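Long-range contacts in cytochrome c' (Rubrivivax gelatinosus, PDB 1JAF), which carries a covalently bound high-spin heme c lacking a sixth iron ligand and has electron transfer activity, though its exact function is not known: residues I9-S14 against P55-G60; D94-A99 against A110-T115. All coordinates share one frame; numbering follows the deposited sequence.

In the fold
Both contacts are largely buried, and each lies about 12 Å from the centre of the chain, but on opposite sides of it, with nearest atoms about 11 Å apart. Interaction 1 joins helix 5-30 to the loop after helix 38-53; interaction 2 pairs the neighbouring helices 79-102 and 105-126, so the two share no element. Their chemistry follows their place. At 9-14 against 55-60 an arginine ties a loop carbonyl and an aromatic ring to a heme propionate. Between 94-99 and 110-115 alanines, a leucine and a valine meet in the interior, with a salt bridge of weak hydrogen bonds between two exposed residues and a threonine beside the heme.

Interaction 1: I9-S14 against P55-G60; sequences IEYRQS and PLTAFG. With HEM (protoporphyrin IX containing Fe), chain C.
The heme-propionate site of cytochrome c' is where R12 on helix 5-30 meets A58 and F59 of the loop that follows helix 38-53. R12 NH1 donates to A58 O at 2.8 Å, with an N-H...O angle of 161°; the acceptor lies in the guanidinium plane and the donor in the carbonyl plane, so the bond is nearly straight and flat. A different edge, that of NE and NH2, serves the heme: R12 NE reaches HEM O1D at 2.9 Å, and NH2 makes a longer, more bent bond to that oxygen. With T63 and T69 also taking NH2, the group is fixed in its plane and its charge probably offsets that of the propionate.

F59 lies flat on one guanidinium face, in an offset stack with centres 4.3 Å apart and planes at 4°, while I9 CG1 borders the opposite face. R12 CD sits over the F59 ring, 3.8 Å from its centroid, adding a CH-pi contact. R12 CG stands between the backbone N and the carbonyl carbon (chi1 67°), and from there the extended chain carries the guanidinium between the loop and the heme. In this helical-bundle cytochrome, one turn of the first long helix thus holds both the interhelix loop and the cofactor. Next along the helix, Q13 NE2 donates to HEM O2D, so both oxygens of this carboxylate are gripped.

On the side of the helix that faces the second subunit, Y11 CD2 packs on A58 CB at 3.8 Å, and A58 CB also touches R12 CB. Y11 OH is hydrogen-bonded to H22 of the second subunit and to a water that donates to T57 OG1, whose protein partner is L54 O.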
ATOM      1  N   ILE A   9      22.326  -9.105  28.504  1.00 29.92           N
ATOM      2  CA  ILE A   9      21.461 -10.038  27.795  1.00 28.19           C
ATOM      3  C   ILE A   9      20.050  -9.502  27.641  1.00 29.30           C
ATOM      4  O   ILE A   9      19.488  -9.543  26.549  1.00 33.56           O
ATOM      5  CB  ILE A   9      21.433 -11.411  28.469  1.00 26.89           C
ATOM      6  CG1 ILE A   9      22.832 -12.030  28.408  1.00 30.00           C
ATOM      7  CG2 ILE A   9      20.442 -12.309  27.773  1.00 25.79           C
ATOM      8  CD1 ILE A   9      22.995 -13.307  29.210  1.00 33.25           C
ATOM      9  N   GLU A  10      19.472  -8.984  28.711  1.00 29.00           N
ATOM     10  CA  GLU A  10      18.131  -8.427  28.619  1.00 33.13           C
ATOM     11  C   GLU A  10      18.090  -7.186  27.741  1.00 30.42           C
ATOM     12  O   GLU A  10      17.085  -6.906  27.102  1.00 31.89           O
ATOM     13  CB  GLU A  10      17.609  -8.055  29.990  1.00 41.30           C
ATOM     14  CG  GLU A  10      17.136  -9.219  30.796  1.00 59.22           C
ATOM     15  CD  GLU A  10      16.099  -8.787  31.793  1.00 71.06           C
ATOM     16  OE1 GLU A  10      14.940  -8.546  31.370  1.00 76.21           O
ATOM     17  OE2 GLU A  10      16.447  -8.653  32.989  1.00 77.87           O
ATOM     18  N   TYR A  11      19.168  -6.416  27.758  1.00 27.81           N
ATOM     19  CA  TYR A  11      19.263  -5.199  26.960  1.00 25.28           C
ATOM     20  C   TYR A  11      19.245  -5.527  25.475  1.00 24.94           C
ATOM     21  O   TYR A  11      18.472  -4.954  24.708  1.00 28.34           O
ATOM     22  CB  TYR A  11      20.557  -4.467  27.292  1.00 23.30           C
ATOM     23  CG  TYR A  11      20.788  -3.226  26.479  1.00 22.41           C
ATOM     24  CD1 TYR A  11      20.266  -2.008  26.887  1.00 17.49           C
ATOM     25  CD2 TYR A  11      21.554  -3.255  25.310  1.00 19.72           C
ATOM     26  CE1 TYR A  11      20.505  -0.852  26.159  1.00 18.86           C
ATOM     27  CE2 TYR A  11      21.793  -2.093  24.574  1.00 15.72           C
ATOM     28  CZ  TYR A  11      21.266  -0.899  25.012  1.00 16.73           C
ATOM     29  OH  TYR A  11      21.512   0.266  24.337  1.00 22.01           O
ATOM     30  N   ARG A  12      20.097  -6.453  25.062  1.00 24.55           N
ATOM     31  CA  ARG A  12      20.164  -6.824  23.660  1.00 23.47           C
ATOM     32  C   ARG A  12      18.893  -7.510  23.162  1.00 23.51           C
ATOM     33  O   ARG A  12      18.447  -7.272  22.028  1.00 26.10           O
ATOM     34  CB  ARG A  12      21.408  -7.669  23.381  1.00 23.88           C
ATOM     35  CG  ARG A  12      21.422  -9.038  24.022  1.00 20.97           C
ATOM     36  CD  ARG A  12      22.837  -9.595  23.946  1.00 23.15           C
ATOM     37  NE  ARG A  12      22.916 -11.012  24.285  1.00 26.00           N
ATOM     38  CZ  ARG A  12      23.983 -11.593  24.824  1.00 25.88           C
ATOM     39  NH1 ARG A  12      25.062 -10.878  25.095  1.00 25.05           N
ATOM     40  NH2 ARG A  12      23.976 -12.890  25.087  1.00 23.24           N
ATOM     41  N   GLN A  13      18.283  -8.341  23.996  1.00 21.86           N
ATOM     42  CA  GLN A  13      17.047  -9.017  23.596  1.00 22.04           C
ATOM     43  C   GLN A  13      15.928  -7.992  23.370  1.00 22.92           C
ATOM     44  O   GLN A  13      15.195  -8.043  22.378  1.00 25.90           O
ATOM     45  CB  GLN A  13      16.631 -10.042  24.652  1.00 23.28           C
ATOM     46  CG  GLN A  13      17.640 -11.180  24.830  1.00 28.59           C
ATOM     47  CD  GLN A  13      17.182 -12.246  25.813  1.00 33.09           C
ATOM     48  OE1 GLN A  13      16.338 -11.993  26.669  1.00 41.69           O
ATOM     49  NE2 GLN A  13      17.750 -13.440  25.706  1.00 33.17           N
ATOM     50  N   SER A  14      15.849  -7.009  24.254  1.00 24.43           N
ATOM     51  CA  SER A  14      14.839  -5.971  24.169  1.00 19.92           C
ATOM     52  C   SER A  14      15.043  -5.124  22.936  1.00 20.51           C
ATOM     53  O   SER A  14      14.078  -4.746  22.266  1.00 23.64           O
ATOM     54  CB  SER A  14      14.902  -5.118  25.415  1.00 20.90           C
ATOM     55  OG  SER A  14      14.743  -5.953  26.540  1.00 21.32           O
ATOM     56  N   PRO A  55      22.004  -3.032  20.247  1.00 33.07           N
ATOM     57  CA  PRO A  55      22.285  -4.405  20.663  1.00 31.01           C
ATOM     58  C   PRO A  55      23.680  -4.928  20.445  1.00 36.92           C
ATOM     59  O   PRO A  55      24.155  -5.779  21.199  1.00 37.03           O
ATOM     60  CB  PRO A  55      21.257  -5.205  19.881  1.00 28.96           C
ATOM     61  CG  PRO A  55      21.136  -4.429  18.620  1.00 27.80           C
ATOM     62  CD  PRO A  55      21.075  -3.015  19.104  1.00 30.39           C
ATOM     63  N   LEU A  56      24.362  -4.400  19.442  1.00 42.78           N
ATOM     64  CA  LEU A  56      25.695  -4.886  19.137  1.00 46.40           C
ATOM     65  C   LEU A  56      26.774  -4.481  20.127  1.00 45.75           C
ATOM     66  O   LEU A  56      27.919  -4.904  20.008  1.00 48.96           O
ATOM     67  CB  LEU A  56      26.064  -4.542  17.692  1.00 50.26           C
ATOM     68  CG  LEU A  56      25.070  -5.156  16.687  1.00 53.11           C
ATOM     69  CD1 LEU A  56      25.304  -4.594  15.294  1.00 54.95           C
ATOM     70  CD2 LEU A  56      25.141  -6.684  16.695  1.00 48.02           C
ATOM     71  N   THR A  57      26.407  -3.686  21.123  1.00 43.79           N
ATOM     72  CA  THR A  57      27.363  -3.268  22.145  1.00 43.27           C
ATOM     73  C   THR A  57      27.217  -4.163  23.389  1.00 41.97           C
ATOM     74  O   THR A  57      28.075  -4.176  24.275  1.00 42.88           O
ATOM     75  CB  THR A  57      27.118  -1.812  22.553  1.00 44.48           C
ATOM     76  OG1 THR A  57      25.877  -1.713  23.262  1.00 44.07           O
ATOM     77  CG2 THR A  57      27.055  -0.924  21.313  1.00 43.79           C
ATOM     78  N   ALA A  58      26.140  -4.942  23.419  1.00 39.08           N
ATOM     79  CA  ALA A  58      25.833  -5.818  24.540  1.00 35.91           C
ATOM     80  C   ALA A  58      26.247  -7.281  24.363  1.00 36.05           C
ATOM     81  O   ALA A  58      25.589  -8.179  24.879  1.00 36.20           O
ATOM     82  CB  ALA A  58      24.348  -5.724  24.848  1.00 31.76           C
ATOM     83  N   PHE A  59      27.328  -7.533  23.636  1.00 38.27           N
ATOM     84  CA  PHE A  59      27.781  -8.907  23.440  1.00 39.97           C
ATOM     85  C   PHE A  59      29.185  -9.116  24.010  1.00 44.29           C
ATOM     86  O   PHE A  59      29.965  -9.921  23.500  1.00 45.85           O
ATOM     87  CB  PHE A  59      27.746  -9.274  21.958  1.00 31.95           C
ATOM     88  CG  PHE A  59      26.382  -9.641  21.460  1.00 28.74           C
ATOM     89  CD1 PHE A  59      25.907 -10.936  21.612  1.00 25.11           C
ATOM     90  CD2 PHE A  59      25.572  -8.701  20.835  1.00 25.97           C
ATOM     91  CE1 PHE A  59      24.647 -11.295  21.144  1.00 23.36           C
ATOM     92  CE2 PHE A  59      24.311  -9.046  20.362  1.00 21.04           C
ATOM     93  CZ  PHE A  59      23.846 -10.350  20.521  1.00 20.99           C
ATOM     94  N   GLY A  60      29.501  -8.378  25.070  1.00 46.98           N
ATOM     95  CA  GLY A  60      30.804  -8.474  25.695  1.00 49.47           C
ATOM     96  C   GLY A  60      31.088  -9.830  26.300  1.00 54.47           C
ATOM     97  O   GLY A  60      30.183 -10.650  26.467  1.00 54.61           O
TER
HETATM   98  CHA HEM C 130      17.816 -12.234  18.792  1.00 20.61           C
HETATM   99  CHB HEM C 130      15.377 -10.063  15.327  1.00 16.68           C
HETATM  100  CHC HEM C 130      19.427  -8.905  13.209  1.00 18.70           C
HETATM  101  CHD HEM C 130      21.851 -11.618  16.281  1.00 23.25           C
HETATM  102  C1A HEM C 130      16.821 -11.660  18.055  1.00 21.96           C
HETATM  103  C2A HEM C 130      15.430 -11.630  18.476  1.00 21.18           C
HETATM  104  C3A HEM C 130      14.748 -11.061  17.469  1.00 18.80           C
HETATM  105  C4A HEM C 130      15.716 -10.749  16.448  1.00 19.19           C
HETATM  106  CMA HEM C 130      13.264 -10.792  17.484  1.00 12.66           C
HETATM  107  CAA HEM C 130      14.750 -12.213  19.697  1.00 26.43           C
HETATM  108  CBA HEM C 130      14.984 -11.486  21.003  1.00 30.07           C
HETATM  109  CGA HEM C 130      14.245 -12.125  22.154  1.00 39.92           C
HETATM  110  O1A HEM C 130      14.423 -13.338  22.383  1.00 49.40           O
HETATM  111  O2A HEM C 130      13.476 -11.422  22.833  1.00 45.90           O
HETATM  112  C1B HEM C 130      16.262  -9.586  14.418  1.00 19.49           C
HETATM  113  C2B HEM C 130      15.894  -8.747  13.298  1.00 16.63           C
HETATM  114  C3B HEM C 130      17.050  -8.369  12.711  1.00 20.31           C
HETATM  115  C4B HEM C 130      18.107  -9.006  13.489  1.00 20.18           C
HETATM  116  CMB HEM C 130      14.499  -8.412  12.807  1.00 18.68           C
HETATM  117  CAB HEM C 130      17.381  -7.600  11.449  1.00 23.59           C
HETATM  118  CBB HEM C 130      16.646  -6.261  11.311  1.00 21.08           C
HETATM  119  C1C HEM C 130      20.435  -9.574  13.820  1.00 20.14           C
HETATM  120  C2C HEM C 130      21.814  -9.502  13.353  1.00 21.37           C
HETATM  121  C3C HEM C 130      22.549 -10.264  14.210  1.00 22.64           C
HETATM  122  C4C HEM C 130      21.561 -10.817  15.174  1.00 24.23           C
HETATM  123  CMC HEM C 130      22.362  -8.762  12.133  1.00 22.98           C
HETATM  124  CAC HEM C 130      24.030 -10.714  14.205  1.00 26.94           C
HETATM  125  CBC HEM C 130      25.162  -9.849  13.668  1.00 19.51           C
HETATM  126  C1D HEM C 130      20.939 -12.077  17.213  1.00 24.22           C
HETATM  127  C2D HEM C 130      21.282 -12.845  18.411  1.00 21.62           C
HETATM  128  C3D HEM C 130      20.154 -12.928  19.148  1.00 22.31           C
HETATM  129  C4D HEM C 130      19.111 -12.293  18.381  1.00 22.71           C
HETATM  130  CMD HEM C 130      22.564 -13.551  18.743  1.00 21.45           C
HETATM  131  CAD HEM C 130      20.026 -13.527  20.522  1.00 27.51           C
HETATM  132  CBD HEM C 130      20.218 -12.569  21.681  1.00 27.89           C
HETATM  133  CGD HEM C 130      20.114 -13.272  23.017  1.00 30.98           C
HETATM  134  O1D HEM C 130      21.043 -13.134  23.839  1.00 30.88           O
HETATM  135  O2D HEM C 130      19.110 -13.979  23.242  1.00 28.95           O
HETATM  136  NA  HEM C 130      16.990 -11.119  16.794  1.00 19.35           N
HETATM  137  NB  HEM C 130      17.624  -9.779  14.511  1.00 22.93           N
HETATM  138  NC  HEM C 130      20.263 -10.422  14.882  1.00 20.67           N
HETATM  139  ND  HEM C 130      19.584 -11.775  17.184  1.00 22.62           N
HETATM  140 FE   HEM C 130      18.592 -10.973  15.711  1.00 25.76          FE
HETATM  141  O   HOH W   1      24.484   0.869  24.513  1.00 36.20           O

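Interaction 2: D94-A99 against A110-T115; sequences DKLDAA and AAVGET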
ATOM      1  N   ASP A  94      22.153   1.049   6.420  1.00 31.01           N
ATOM      2  CA  ASP A  94      22.483   2.341   5.828  1.00 33.34           C
ATOM      3  C   ASP A  94      21.682   2.546   4.551  1.00 32.72           C
ATOM      4  O   ASP A  94      21.223   3.658   4.256  1.00 31.35           O
ATOM      5  CB  ASP A  94      23.982   2.463   5.548  1.00 44.14           C
ATOM      6  CG  ASP A  94      24.771   2.955   6.760  1.00 56.26           C
ATOM      7  OD1 ASP A  94      24.179   3.587   7.670  1.00 63.24           O
ATOM      8  OD2 ASP A  94      25.998   2.724   6.793  1.00 65.19           O
ATOM      9  N   LYS A  95      21.482   1.461   3.808  1.00 30.56           N
ATOM     10  CA  LYS A  95      20.703   1.530   2.580  1.00 28.03           C
ATOM     11  C   LYS A  95      19.234   1.754   2.922  1.00 24.80           C
ATOM     12  O   LYS A  95      18.562   2.557   2.271  1.00 25.42           O
ATOM     13  CB  LYS A  95      20.868   0.255   1.759  1.00 31.41           C
ATOM     14  CG  LYS A  95      22.275   0.022   1.240  1.00 36.17           C
ATOM     15  CD  LYS A  95      22.290  -1.128   0.249  1.00 41.22           C
ATOM     16  CE  LYS A  95      23.699  -1.459  -0.174  1.00 48.26           C
ATOM     17  NZ  LYS A  95      23.735  -2.383  -1.341  1.00 52.29           N
ATOM     18  N   LEU A  96      18.733   1.056   3.941  1.00 20.60           N
ATOM     19  CA  LEU A  96      17.339   1.204   4.361  1.00 18.86           C
ATOM     20  C   LEU A  96      17.118   2.633   4.820  1.00 21.00           C
ATOM     21  O   LEU A  96      16.110   3.265   4.494  1.00 22.55           O
ATOM     22  CB  LEU A  96      17.025   0.256   5.505  1.00 16.22           C
ATOM     23  CG  LEU A  96      15.589   0.268   6.028  1.00 20.29           C
ATOM     24  CD1 LEU A  96      14.644  -0.234   4.959  1.00 19.06           C
ATOM     25  CD2 LEU A  96      15.503  -0.600   7.256  1.00 13.04           C
ATOM     26  N   ASP A  97      18.103   3.176   5.514  1.00 20.76           N
ATOM     27  CA  ASP A  97      18.004   4.534   6.001  1.00 22.96           C
ATOM     28  C   ASP A  97      17.950   5.540   4.848  1.00 19.69           C
ATOM     29  O   ASP A  97      17.154   6.480   4.864  1.00 22.44           O
ATOM     30  CB  ASP A  97      19.169   4.836   6.926  1.00 29.22           C
ATOM     31  CG  ASP A  97      19.054   6.188   7.548  1.00 41.16           C
ATOM     32  OD1 ASP A  97      17.954   6.535   8.048  1.00 49.81           O
ATOM     33  OD2 ASP A  97      20.067   6.913   7.503  1.00 50.83           O
ATOM     34  N   ALA A  98      18.771   5.310   3.825  1.00 20.60           N
ATOM     35  CA  ALA A  98      18.816   6.174   2.647  1.00 15.54           C
ATOM     36  C   ALA A  98      17.506   6.108   1.893  1.00 16.11           C
ATOM     37  O   ALA A  98      17.012   7.119   1.390  1.00 19.09           O
ATOM     38  CB  ALA A  98      19.932   5.751   1.756  1.00 18.89           C
ATOM     39  N   ALA A  99      16.949   4.908   1.808  1.00 15.19           N
ATOM     40  CA  ALA A  99      15.680   4.688   1.131  1.00 13.79           C
ATOM     41  C   ALA A  99      14.603   5.439   1.861  1.00 16.30           C
ATOM     42  O   ALA A  99      13.724   6.045   1.246  1.00 21.89           O
ATOM     43  CB  ALA A  99      15.344   3.223   1.139  1.00 10.02           C
ATOM     44  N   ALA A 110      13.630  -2.699  -1.963  1.00 18.32           N
ATOM     45  CA  ALA A 110      14.936  -3.286  -2.226  1.00 17.38           C
ATOM     46  C   ALA A 110      15.718  -3.360  -0.940  1.00 18.48           C
ATOM     47  O   ALA A 110      16.342  -4.374  -0.639  1.00 23.08           O
ATOM     48  CB  ALA A 110      15.691  -2.438  -3.220  1.00 15.90           C
ATOM     49  N   ALA A 111      15.711  -2.273  -0.181  1.00 21.81           N
ATOM     50  CA  ALA A 111      16.435  -2.247   1.074  1.00 18.61           C
ATOM     51  C   ALA A 111      15.843  -3.139   2.150  1.00 20.31           C
ATOM     52  O   ALA A 111      16.595  -3.663   2.972  1.00 19.48           O
ATOM     53  CB  ALA A 111      16.563  -0.861   1.562  1.00 22.50           C
ATOM     54  N   VAL A 112      14.520  -3.335   2.180  1.00 17.48           N
ATOM     55  CA  VAL A 112      13.990  -4.221   3.216  1.00 20.82           C
ATOM     56  C   VAL A 112      14.356  -5.673   2.911  1.00 21.75           C
ATOM     57  O   VAL A 112      14.568  -6.484   3.829  1.00 23.74           O
ATOM     58  CB  VAL A 112      12.460  -4.047   3.532  1.00 17.76           C
ATOM     59  CG1 VAL A 112      11.970  -2.696   3.133  1.00 20.57           C
ATOM     60  CG2 VAL A 112      11.641  -5.145   2.955  1.00 19.71           C
ATOM     61  N   GLY A 113      14.498  -5.987   1.627  1.00 21.46           N
ATOM     62  CA  GLY A 113      14.879  -7.337   1.252  1.00 20.53           C
ATOM     63  C   GLY A 113      16.302  -7.620   1.698  1.00 21.92           C
ATOM     64  O   GLY A 113      16.616  -8.701   2.214  1.00 22.03           O
ATOM     65  N   GLU A 114      17.182  -6.646   1.500  1.00 23.87           N
ATOM     66  CA  GLU A 114      18.570  -6.793   1.886  1.00 28.85           C
ATOM     67  C   GLU A 114      18.706  -6.898   3.397  1.00 30.23           C
ATOM     68  O   GLU A 114      19.373  -7.808   3.900  1.00 32.85           O
ATOM     69  CB  GLU A 114      19.394  -5.630   1.352  1.00 38.63           C
ATOM     70  CG  GLU A 114      20.846  -5.996   1.123  1.00 56.17           C
ATOM     71  CD  GLU A 114      21.606  -4.941   0.350  1.00 64.79           C
ATOM     72  OE1 GLU A 114      21.034  -4.349  -0.595  1.00 71.52           O
ATOM     73  OE2 GLU A 114      22.784  -4.710   0.694  1.00 72.83           O
ATOM     74  N   THR A 115      18.069  -5.983   4.123  1.00 28.49           N
ATOM     75  CA  THR A 115      18.099  -5.992   5.577  1.00 21.98           C
ATOM     76  C   THR A 115      17.589  -7.341   6.088  1.00 23.73           C
ATOM     77  O   THR A 115      18.247  -7.994   6.908  1.00 25.07           O
ATOM     78  CB  THR A 115      17.238  -4.863   6.132  1.00 20.63           C
ATOM     79  OG1 THR A 115      17.682  -3.631   5.571  1.00 23.66           O
ATOM     80  CG2 THR A 115      17.370  -4.776   7.638  1.00 18.32           C
TER
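K95 and E114, both exposed to solvent, form a salt bridge, K95 NZ standing 3.2 Å from E114 OE2. Both hydrogen bonds from NZ to the carboxylate are weak, the one to OE1 longer at 3.4 Å. The ammonium therefore faces both oxygens, and K95 CD and CE lie alongside the carboxylate as well. E114 gets there by an extended chain whose CG is turned roughly anti to the backbone N (chi1 -153°), and K95 is extended beyond CG.

Deeper in, T115 OG1 donates to A111 O at 2.8 Å, one turn back in its own helix. T115 N reaches that carbonyl from the other face of its plane, so A111 O accepts from two donors, and across the contact the hydroxyl meets L96 by packing alone. OG1 also rests against L96 CB at 3.9 Å, the two side chains crossing at about a right angle. A serine at T115, which has F23 as a further neighbour, would keep the hydroxyl but is likely to open a small gap where CG2 was, next to CBB of the heme.

A111 is the central small residue: its CB comes within 3.6 Å of L96 CA, the backbone pair being the nearest at 4.9 Å between CA atoms. L96 CD1 reaches past this methyl to V112 CG1 at 4.1 Å, and A99 CB meets A111 CB from the next turn. F23 and V26 of helix 5-30 back V112, and I45 of helix 38-53 touches L96. The segment axes approach to 8.5 Å at 160°, which is the close, nearly antiparallel packing of the last two helices in the four-helix bundle of cytochrome c'.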